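3-deoxy-d-manno-octulosonic-acid transferase (Acinetobacter baumannii, PDB 4BFC) probably transfers Kdo from CMP-Kdo onto a lipid A precursor, the crystallised part being the C-terminal domain that binds the CMP-Kdo donor. Local coordinates at residues 97-102 with 109-114; 73-78 with 114-119; 49-54 with 77-82. One frame throughout, in Å; residues are numbered along the deposited sequence.

In the fold
The three contacts lie on one parallel sheet, whose strands 98-100, 113-115, 72-78 and 43-50 run side by side in that order. Interaction 1 joins the first two, interaction 2 the next two and interaction 3 the last two. Interactions 1 and 2 share Tyr114 and touch directly, the closest link being Ser102 OG to Asp117 OD2 at 2.6 Å. Interactions 2 and 3 share Val77 and Pro78, with centres about 10 Å apart; the centres of interactions 1 and 3 are about 17 Å apart. Sulfate, probably from the crystallisation liquor, is held at interaction 3, where the strands end in loops, consistent with an anion-binding pocket in this CMP-Kdo binding domain.

Interaction 1: 97-102 with 109-114; sequences ITHRRS and ASTQVY
Ile97 O accepts two backbone N-H groups at once, from Gln112 N at 2.9 Å and from Val113 N at 3.0 Å. Both donors are somewhat tilted from the carbonyl plane. A third bond closes the same corner from the side chain of Gln112: its OE1 takes the N-H of Ile97 at 2.9 Å, straight at 165° and on a lone pair in the carbonyl plane. Gln112 reaches there because its chain is extended beyond CG, while Leu66 O and Asn67 hold NE2 and so fix the turn of the amide.

Beyond this corner the backbones run as parallel strands, Thr98 opposite Val113 and His99 opposite Tyr114, so that strand 98-100 is the outermost strand, within this chain, of the sheet of this Rossmann-like domain. His99 N donates to Val113 O at 3.2 Å, and Thr98 CA adds a CA-H...O contact to the same oxygen. Thr98 and Val113 lie side by side on the face covered by helix 84-93.

On the other face the Tyr114 ring passes obliquely by the backbone of residues 99-101 to reach Arg101. Its OH lies 3.3 Å from Arg101 CD, the arginine chain bending at chi2 (61°) so that CB and CD both border the hydroxyl, with guanidinium and ring planes 67° apart. The polar ends find partners elsewhere: Tyr114 OH bonds Gln105 O, and Arg101 NH2 pairs with Glu121. Back at the Ile97 corner, that side chain lays CG2 and CD1 against Ser110 O, CG2 coming to 3.3 Å.

Interaction 2: 73-78 with 114-119; sequences VCIVVP and YLADSM
Neighbouring parallel strands, 72-78 and 113-115, meet here inside the sheet, and the pairing runs on into the loop after Leu115. Three backbone bonds set the register. Tyr114 N gives its hydrogen to Cys74 O, Val76 N to Tyr114 O and Ala116 N to Val76 O, each at 2.9 Å; the last arrives nearly along the C=O axis, with a C=O...N angle of 161°. Ile75 therefore sits opposite Tyr114 and Val76 opposite Leu115.

The side chains divide between two faces. On that of Ile75 and Tyr114, the Ala116 methyl touches two branched residues of the facing strand, its CB lying 4.0 Å from Ile75 CG2 and 4.1 Å from Val77 CG2. Trp125 of helix 122-128 packs over this group, and the Tyr114 ring meets Trp37 edge-to-face. On the opposite face, Leu115 extends with CG anti to the backbone N (chi1 178°). Its CD1 touches Pro78 CD at 3.8 Å, the two side chains crossing at about a right angle, and also lies 3.6 Å from Val76 O. Helix 84-93 closes over them with Phe84, Val87 and Phe88.

Inverse gamma turns centred on Ala116 and Asp117 carry the chain away from the sheet. All the touching residues are buried, and the helices packed on both faces make this the parallel core of a Rossmann-like domain, consistent with the GT-B architecture of Kdo transferases.

Interaction 3: 49-54 with 77-82; sequences STHAPE and VPRHPE. With BME (beta-mercaptoethanol), chain D; SO4 (sulfate ion), chain B.
Arg79 lies along Ser49 and His51 from its first side-chain carbon onward. CB is 3.3 Å from Thr50 O, the oxygen that also takes the Arg79 N-H on a lone pair in the carbonyl plane at 2.8 Å, almost straight at 173°. Pointing CG opposite the main-chain nitrogen (chi1 177°), the chain runs beside the His51 ring; CG approaches His51 NE2 and lies above one face of the His80 ring, toward its rim. CD passes Ser49 CB. Arg79 NE then points a straight N-H at sulfate O4, 2.9 Å away at the edge of the guanidinium. NH1 reaches Ser49 OG through a water.

His80 grips the same sulfate, its NE2 donating to O3 at 2.6 Å, and turns its ring edge to the face of His51 in a T-shaped pair with planes at 84°. A second water links Thr50 O with His80 N and ND1, steadying that ring, while His51 NE2 bonds His145.

Val77 and Pro78 end the second strand of the beta-alpha-beta unit of strand 43-50, helix 54-68 and strand 72-78. Beyond it, Glu82 N holds beta-mercaptoethanol, and the Glu82 carboxylate bonds His145 and Asn146 of a neighbouring subunit. Both bound molecules probably come from the crystallisation liquor, yet two N-H donors converging on one sulfate make an anion site, consistent with a place for a phosphate or carboxylate of CMP-Kdo.

Interaction 1: 97-102 with 109-114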
loop_
_atom_site.group_PDB
_atom_site.type_symbol
_atom_site.label_atom_id
_atom_site.label_comp_id
_atom_site.label_asym_id
_atom_site.label_seq_id
_atom_site.Cartn_x
_atom_site.Cartn_y
_atom_site.Cartn_z
ATOM N N ILE A 97 0.845 27.447 -12.748
ATOM C CA ILE A 97 0.970 26.905 -14.096
ATOM C C ILE A 97 1.581 25.502 -13.975
ATOM O O ILE A 97 2.739 25.376 -13.528
ATOM C CB ILE A 97 1.798 27.815 -15.020
ATOM C CG1 ILE A 97 1.054 29.154 -15.259
ATOM C CG2 ILE A 97 2.142 27.091 -16.331
ATOM C CD1 ILE A 97 1.892 30.235 -15.918
ATOM N N THR A 98 0.854 24.469 -14.422
ATOM C CA THR A 98 1.226 23.052 -14.170
ATOM C C THR A 98 1.220 22.236 -15.466
ATOM O O THR A 98 0.221 22.285 -16.212
ATOM C CB THR A 98 0.214 22.438 -13.188
ATOM O OG1 THR A 98 0.078 23.274 -12.026
ATOM C CG2 THR A 98 0.617 20.953 -12.702
ATOM N N HIS A 99 2.345 21.609 -15.768
ATOM C CA HIS A 99 2.524 20.712 -16.905
ATOM C C HIS A 99 2.708 19.314 -16.411
ATOM O O HIS A 99 3.105 19.069 -15.225
ATOM C CB HIS A 99 3.662 21.209 -17.778
ATOM C CG HIS A 99 3.390 22.584 -18.312
ATOM N ND1 HIS A 99 2.281 22.881 -19.057
ATOM C CD2 HIS A 99 4.036 23.785 -18.073
ATOM C CE1 HIS A 99 2.285 24.219 -19.320
ATOM N NE2 HIS A 99 3.345 24.757 -18.715
ATOM N N ARG A 100 2.322 18.363 -17.259
ATOM C CA ARG A 100 2.200 16.927 -16.841
ATOM C C ARG A 100 3.020 15.962 -17.668
ATOM O O ARG A 100 2.950 15.958 -18.915
ATOM C CB ARG A 100 0.728 16.460 -16.898
ATOM C CG ARG A 100 -0.262 17.292 -16.121
ATOM C CD ARG A 100 -1.654 16.738 -16.287
ATOM N NE ARG A 100 -1.789 15.543 -15.465
ATOM C CZ ARG A 100 -2.966 15.086 -14.947
ATOM N NH1 ARG A 100 -4.134 15.700 -15.180
ATOM N NH2 ARG A 100 -2.964 14.011 -14.125
ATOM N N ARG A 101 3.846 15.147 -17.024
ATOM C CA ARG A 101 4.603 14.130 -17.697
ATOM C C ARG A 101 3.636 13.205 -18.472
ATOM O O ARG A 101 3.951 12.796 -19.580
ATOM C CB ARG A 101 5.389 13.295 -16.637
ATOM C CG ARG A 101 6.224 12.151 -17.163
ATOM C CD ARG A 101 7.315 12.648 -18.113
ATOM N NE ARG A 101 8.365 11.672 -18.229
ATOM C CZ ARG A 101 9.425 11.841 -19.011
ATOM N NH1 ARG A 101 9.487 12.924 -19.772
ATOM N NH2 ARG A 101 10.367 10.910 -19.039
ATOM N N SER A 102 2.480 12.905 -17.887
ATOM C CA SER A 102 1.552 11.954 -18.565
ATOM C C SER A 102 1.023 12.432 -19.893
ATOM O O SER A 102 0.490 11.599 -20.662
ATOM C CB SER A 102 0.365 11.635 -17.682
ATOM O OG SER A 102 -0.508 12.708 -17.459
ATOM N N ALA A 109 9.716 27.564 -19.728
ATOM C CA ALA A 109 9.918 28.774 -18.922
ATOM C C ALA A 109 8.705 29.116 -18.004
ATOM O O ALA A 109 8.932 29.580 -16.899
ATOM C CB ALA A 109 10.222 29.997 -19.829
ATOM N N SER A 110 7.448 28.962 -18.455
ATOM C CA SER A 110 6.270 29.338 -17.708
ATOM C C SER A 110 5.848 28.383 -16.596
ATOM O O SER A 110 4.959 28.693 -15.810
ATOM C CB SER A 110 5.028 29.473 -18.619
ATOM O OG SER A 110 5.004 28.434 -19.591
ATOM N N THR A 111 6.432 27.208 -16.636
ATOM C CA THR A 111 5.997 26.157 -15.722
ATOM C C THR A 111 6.412 26.456 -14.315
ATOM O O THR A 111 7.607 26.746 -14.055
ATOM C CB THR A 111 6.691 24.864 -16.070
ATOM O OG1 THR A 111 6.378 24.520 -17.414
ATOM C CG2 THR A 111 6.217 23.743 -15.076
ATOM N N GLN A 112 5.450 26.345 -13.435
ATOM C CA GLN A 112 5.668 26.609 -11.999
ATOM C C GLN A 112 5.722 25.271 -11.286
ATOM O O GLN A 112 6.465 25.106 -10.308
ATOM C CB GLN A 112 4.561 27.459 -11.447
ATOM C CG GLN A 112 4.602 28.895 -12.004
ATOM C CD GLN A 112 3.566 29.827 -11.372
ATOM O OE1 GLN A 112 2.330 29.635 -11.513
ATOM N NE2 GLN A 112 4.049 30.831 -10.635
ATOM N N VAL A 113 4.861 24.343 -11.724
ATOM C CA VAL A 113 4.860 22.984 -11.099
ATOM C C VAL A 113 4.904 21.990 -12.262
ATOM O O VAL A 113 4.142 22.120 -13.223
ATOM C CB VAL A 113 3.587 22.733 -10.269
ATOM C CG1 VAL A 113 3.539 21.272 -9.701
ATOM C CG2 VAL A 113 3.476 23.751 -9.126
ATOM N N TYR A 114 5.791 21.020 -12.178
ATOM C CA TYR A 114 5.763 19.936 -13.095
ATOM C C TYR A 114 5.233 18.725 -12.355
ATOM O O TYR A 114 5.904 18.225 -11.439
ATOM C CB TYR A 114 7.184 19.688 -13.583
ATOM C CG TYR A 114 7.218 18.722 -14.727
ATOM C CD1 TYR A 114 6.663 19.049 -15.971
ATOM C CD2 TYR A 114 7.773 17.434 -14.554
ATOM C CE1 TYR A 114 6.705 18.129 -17.045
ATOM C CE2 TYR A 114 7.861 16.523 -15.606
ATOM C CZ TYR A 114 7.266 16.873 -16.851
ATOM O OH TYR A 114 7.358 15.948 -17.876
#

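Interaction 2: 73-78 with 114-119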
loop_
_atom_site.group_PDB
_atom_site.type_symbol
_atom_site.label_atom_id
_atom_site.label_comp_id
_atom_site.label_asym_id
_atom_site.label_seq_id
_atom_site.Cartn_x
_atom_site.Cartn_y
_atom_site.Cartn_z
ATOM N N VAL A 73 11.077 26.057 -9.954
ATOM C CA VAL A 73 9.988 25.193 -10.469
ATOM C C VAL A 73 9.995 24.036 -9.520
ATOM O O VAL A 73 11.076 23.597 -9.074
ATOM C CB VAL A 73 10.291 24.689 -11.877
ATOM C CG1 VAL A 73 11.696 24.053 -12.047
ATOM C CG2 VAL A 73 9.143 23.802 -12.366
ATOM N N CYS A 74 8.789 23.604 -9.196
ATOM C CA CYS A 74 8.629 22.421 -8.267
ATOM C C CYS A 74 8.168 21.211 -9.046
ATOM O O CYS A 74 7.110 21.227 -9.625
ATOM C CB CYS A 74 7.655 22.762 -7.204
ATOM S SG CYS A 74 7.396 21.442 -6.038
ATOM N N ILE A 75 8.953 20.148 -8.960
ATOM C CA ILE A 75 8.529 18.825 -9.478
ATOM C C ILE A 75 7.726 18.115 -8.372
ATOM O O ILE A 75 8.227 18.032 -7.218
ATOM C CB ILE A 75 9.746 17.992 -9.934
ATOM C CG1 ILE A 75 10.494 18.701 -11.091
ATOM C CG2 ILE A 75 9.250 16.542 -10.316
ATOM C CD1 ILE A 75 11.694 17.940 -11.649
ATOM N N VAL A 76 6.543 17.567 -8.685
ATOM C CA VAL A 76 5.690 16.861 -7.672
ATOM C C VAL A 76 5.515 15.397 -8.115
ATOM O O VAL A 76 5.103 15.167 -9.243
ATOM C CB VAL A 76 4.307 17.557 -7.539
ATOM C CG1 VAL A 76 3.495 16.816 -6.507
ATOM C CG2 VAL A 76 4.532 19.009 -7.061
ATOM N N VAL A 77 5.894 14.456 -7.241
ATOM C CA VAL A 77 5.849 13.024 -7.587
ATOM C C VAL A 77 4.974 12.329 -6.529
ATOM O O VAL A 77 5.477 11.855 -5.495
ATOM C CB VAL A 77 7.258 12.395 -7.663
ATOM C CG1 VAL A 77 7.165 11.012 -8.346
ATOM C CG2 VAL A 77 8.299 13.347 -8.280
ATOM N N PRO A 78 3.669 12.295 -6.698
ATOM C CA PRO A 78 2.813 11.692 -5.641
ATOM C C PRO A 78 3.102 10.167 -5.520
ATOM O O PRO A 78 3.528 9.474 -6.528
ATOM C CB PRO A 78 1.376 11.883 -6.194
ATOM C CG PRO A 78 1.582 13.131 -7.034
ATOM C CD PRO A 78 2.827 12.837 -7.796
ATOM N N TYR A 114 5.791 21.020 -12.178
ATOM C CA TYR A 114 5.763 19.936 -13.095
ATOM C C TYR A 114 5.233 18.725 -12.355
ATOM O O TYR A 114 5.904 18.225 -11.439
ATOM C CB TYR A 114 7.184 19.688 -13.583
ATOM C CG TYR A 114 7.218 18.722 -14.727
ATOM C CD1 TYR A 114 6.663 19.049 -15.971
ATOM C CD2 TYR A 114 7.773 17.434 -14.554
ATOM C CE1 TYR A 114 6.705 18.129 -17.045
ATOM C CE2 TYR A 114 7.861 16.523 -15.606
ATOM C CZ TYR A 114 7.266 16.873 -16.851
ATOM O OH TYR A 114 7.358 15.948 -17.876
ATOM N N LEU A 115 4.030 18.297 -12.736
ATOM C CA LEU A 115 3.484 17.061 -12.139
ATOM C C LEU A 115 4.064 15.848 -12.863
ATOM O O LEU A 115 3.781 15.589 -14.080
ATOM C CB LEU A 115 1.996 17.078 -12.190
ATOM C CG LEU A 115 1.262 15.862 -11.665
ATOM C CD1 LEU A 115 1.602 15.568 -10.173
ATOM C CD2 LEU A 115 -0.246 16.119 -11.802
ATOM N N ALA A 116 4.919 15.118 -12.158
ATOM C CA ALA A 116 5.562 13.940 -12.696
ATOM C C ALA A 116 4.691 12.685 -12.490
ATOM O O ALA A 116 4.979 11.760 -11.681
ATOM C CB ALA A 116 7.023 13.787 -12.161
ATOM N N ASP A 117 3.591 12.683 -13.198
ATOM C CA ASP A 117 2.508 11.694 -13.060
ATOM C C ASP A 117 2.759 10.513 -13.998
ATOM O O ASP A 117 1.936 10.270 -14.944
ATOM C CB ASP A 117 1.119 12.321 -13.207
ATOM C CG ASP A 117 0.888 13.059 -14.544
ATOM O OD1 ASP A 117 1.874 13.384 -15.243
ATOM O OD2 ASP A 117 -0.304 13.185 -14.869
ATOM N N SER A 118 3.798 9.757 -13.671
ATOM C CA SER A 118 4.184 8.566 -14.421
ATOM C C SER A 118 4.724 7.501 -13.473
ATOM O O SER A 118 4.973 7.760 -12.320
ATOM C CB SER A 118 5.258 8.969 -15.407
ATOM O OG SER A 118 6.504 9.264 -14.746
ATOM N N MET A 119 4.927 6.266 -13.948
ATOM C CA MET A 119 5.380 5.232 -13.052
ATOM C C MET A 119 6.852 4.906 -13.326
ATOM O O MET A 119 7.314 4.948 -14.481
ATOM C CB MET A 119 4.443 4.008 -13.151
ATOM C CG MET A 119 3.018 4.285 -12.636
ATOM S SD MET A 119 2.256 2.765 -12.095
ATOM C CE MET A 119 0.551 3.035 -12.594
#

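Interaction 3: 49-54 with 77-82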
loop_
_atom_site.group_PDB
_atom_site.type_symbol
_atom_site.label_atom_id
_atom_site.label_comp_id
_atom_site.label_asym_id
_atom_site.label_seq_id
_atom_site.Cartn_x
_atom_site.Cartn_y
_atom_site.Cartn_z
ATOM N N SER A 49 7.394 11.201 -3.575
ATOM C CA SER A 49 6.627 10.203 -2.790
ATOM C C SER A 49 5.653 10.822 -1.779
ATOM O O SER A 49 5.568 10.400 -0.618
ATOM C CB SER A 49 7.562 9.208 -2.127
ATOM O OG SER A 49 8.291 8.527 -3.122
ATOM N N THR A 50 4.914 11.815 -2.231
ATOM C CA THR A 50 4.038 12.589 -1.373
ATOM C C THR A 50 2.709 11.882 -1.163
ATOM O O THR A 50 2.228 11.089 -1.996
ATOM C CB THR A 50 3.762 14.003 -1.938
ATOM O OG1 THR A 50 3.354 13.903 -3.301
ATOM C CG2 THR A 50 5.060 14.861 -1.847
ATOM N N HIS A 51 2.121 12.192 -0.008
ATOM C CA HIS A 51 0.754 11.834 0.417
ATOM C C HIS A 51 -0.031 13.068 0.776
ATOM O O HIS A 51 0.592 14.084 1.156
ATOM C CB HIS A 51 0.807 10.988 1.693
ATOM C CG HIS A 51 1.538 9.662 1.580
ATOM N ND1 HIS A 51 0.982 8.501 1.997
ATOM C CD2 HIS A 51 2.803 9.344 1.090
ATOM C CE1 HIS A 51 1.905 7.503 1.831
ATOM N NE2 HIS A 51 2.987 8.015 1.273
ATOM N N ALA A 52 -1.380 12.985 0.768
ATOM C CA ALA A 52 -2.234 14.089 1.247
ATOM C C ALA A 52 -1.927 14.255 2.743
ATOM O O ALA A 52 -1.798 13.263 3.469
ATOM C CB ALA A 52 -3.690 13.768 1.062
ATOM N N PRO A 53 -1.826 15.489 3.240
ATOM C CA PRO A 53 -2.078 16.826 2.631
ATOM C C PRO A 53 -0.746 17.514 2.269
ATOM O O PRO A 53 -0.677 18.752 2.127
ATOM C CB PRO A 53 -2.745 17.568 3.800
ATOM C CG PRO A 53 -1.970 17.099 4.952
ATOM C CD PRO A 53 -1.709 15.610 4.711
ATOM N N GLU A 54 0.289 16.730 2.067
ATOM C CA GLU A 54 1.670 17.276 1.838
ATOM C C GLU A 54 1.742 18.155 0.563
ATOM O O GLU A 54 2.436 19.175 0.592
ATOM C CB GLU A 54 2.704 16.186 1.752
ATOM C CG GLU A 54 2.871 15.378 3.025
ATOM C CD GLU A 54 3.915 14.275 2.891
ATOM O OE1 GLU A 54 3.934 13.558 1.827
ATOM O OE2 GLU A 54 4.762 14.136 3.795
ATOM N N VAL A 77 5.894 14.456 -7.241
ATOM C CA VAL A 77 5.849 13.024 -7.587
ATOM C C VAL A 77 4.974 12.329 -6.529
ATOM O O VAL A 77 5.477 11.855 -5.495
ATOM C CB VAL A 77 7.258 12.395 -7.663
ATOM C CG1 VAL A 77 7.165 11.012 -8.346
ATOM C CG2 VAL A 77 8.299 13.347 -8.280
ATOM N N PRO A 78 3.669 12.295 -6.698
ATOM C CA PRO A 78 2.813 11.692 -5.641
ATOM C C PRO A 78 3.102 10.167 -5.520
ATOM O O PRO A 78 3.528 9.474 -6.528
ATOM C CB PRO A 78 1.376 11.883 -6.194
ATOM C CG PRO A 78 1.582 13.131 -7.034
ATOM C CD PRO A 78 2.827 12.837 -7.796
ATOM N N ARG A 79 3.047 9.639 -4.296
ATOM C CA ARG A 79 3.385 8.224 -4.059
ATOM C C ARG A 79 2.438 7.274 -4.774
ATOM O O ARG A 79 2.843 6.235 -5.299
ATOM C CB ARG A 79 3.299 8.002 -2.530
ATOM C CG ARG A 79 3.552 6.537 -2.121
ATOM C CD ARG A 79 4.950 6.092 -2.519
ATOM N NE ARG A 79 5.244 4.734 -2.023
ATOM C CZ ARG A 79 6.289 4.025 -2.333
ATOM N NH1 ARG A 79 7.197 4.513 -3.182
ATOM N NH2 ARG A 79 6.458 2.828 -1.700
ATOM N N HIS A 80 1.159 7.637 -4.771
ATOM C CA HIS A 80 0.133 6.754 -5.290
ATOM C C HIS A 80 -0.403 7.197 -6.622
ATOM O O HIS A 80 -1.072 8.247 -6.742
ATOM C CB HIS A 80 -0.998 6.603 -4.312
ATOM C CG HIS A 80 -0.550 6.187 -2.937
ATOM N ND1 HIS A 80 -0.344 7.091 -1.945
ATOM C CD2 HIS A 80 -0.150 4.959 -2.455
ATOM C CE1 HIS A 80 0.126 6.419 -0.858
ATOM N NE2 HIS A 80 0.198 5.112 -1.169
ATOM N N PRO A 81 -0.194 6.360 -7.683
ATOM C CA PRO A 81 -0.725 6.799 -8.993
ATOM C C PRO A 81 -2.213 7.161 -9.110
ATOM O O PRO A 81 -2.597 8.046 -9.953
ATOM C CB PRO A 81 -0.286 5.671 -9.948
ATOM C CG PRO A 81 0.988 5.194 -9.311
ATOM C CD PRO A 81 0.653 5.170 -7.831
ATOM N N GLU A 82 -3.080 6.540 -8.275
ATOM C CA GLU A 82 -4.490 6.801 -8.360
ATOM C C GLU A 82 -4.778 8.274 -7.994
ATOM O O GLU A 82 -5.752 8.816 -8.429
ATOM C CB GLU A 82 -5.336 5.843 -7.493
ATOM C CG GLU A 82 -5.093 5.945 -6.006
ATOM C CD GLU A 82 -6.261 5.328 -5.150
ATOM O OE1 GLU A 82 -7.303 4.997 -5.710
ATOM O OE2 GLU A 82 -6.075 5.295 -3.942
HETATM C C1 BME D . -2.449 2.766 -7.677
HETATM C C2 BME D . -3.419 2.724 -8.791
HETATM O O1 BME D . -2.564 3.987 -6.946
HETATM S S2 BME D . -4.973 2.052 -8.146
HETATM S S SO4 B . 2.539 3.419 0.921
HETATM O O1 SO4 B . 2.904 2.092 1.534
HETATM O O2 SO4 B . 3.122 4.486 1.777
HETATM O O3 SO4 B . 1.074 3.704 0.848
HETATM O O4 SO4 B . 3.242 3.445 -0.344
HETATM O O HOH W 1 7.212 6.907 -5.026
HETATM O O HOH W 2 0.087 9.699 -2.859
#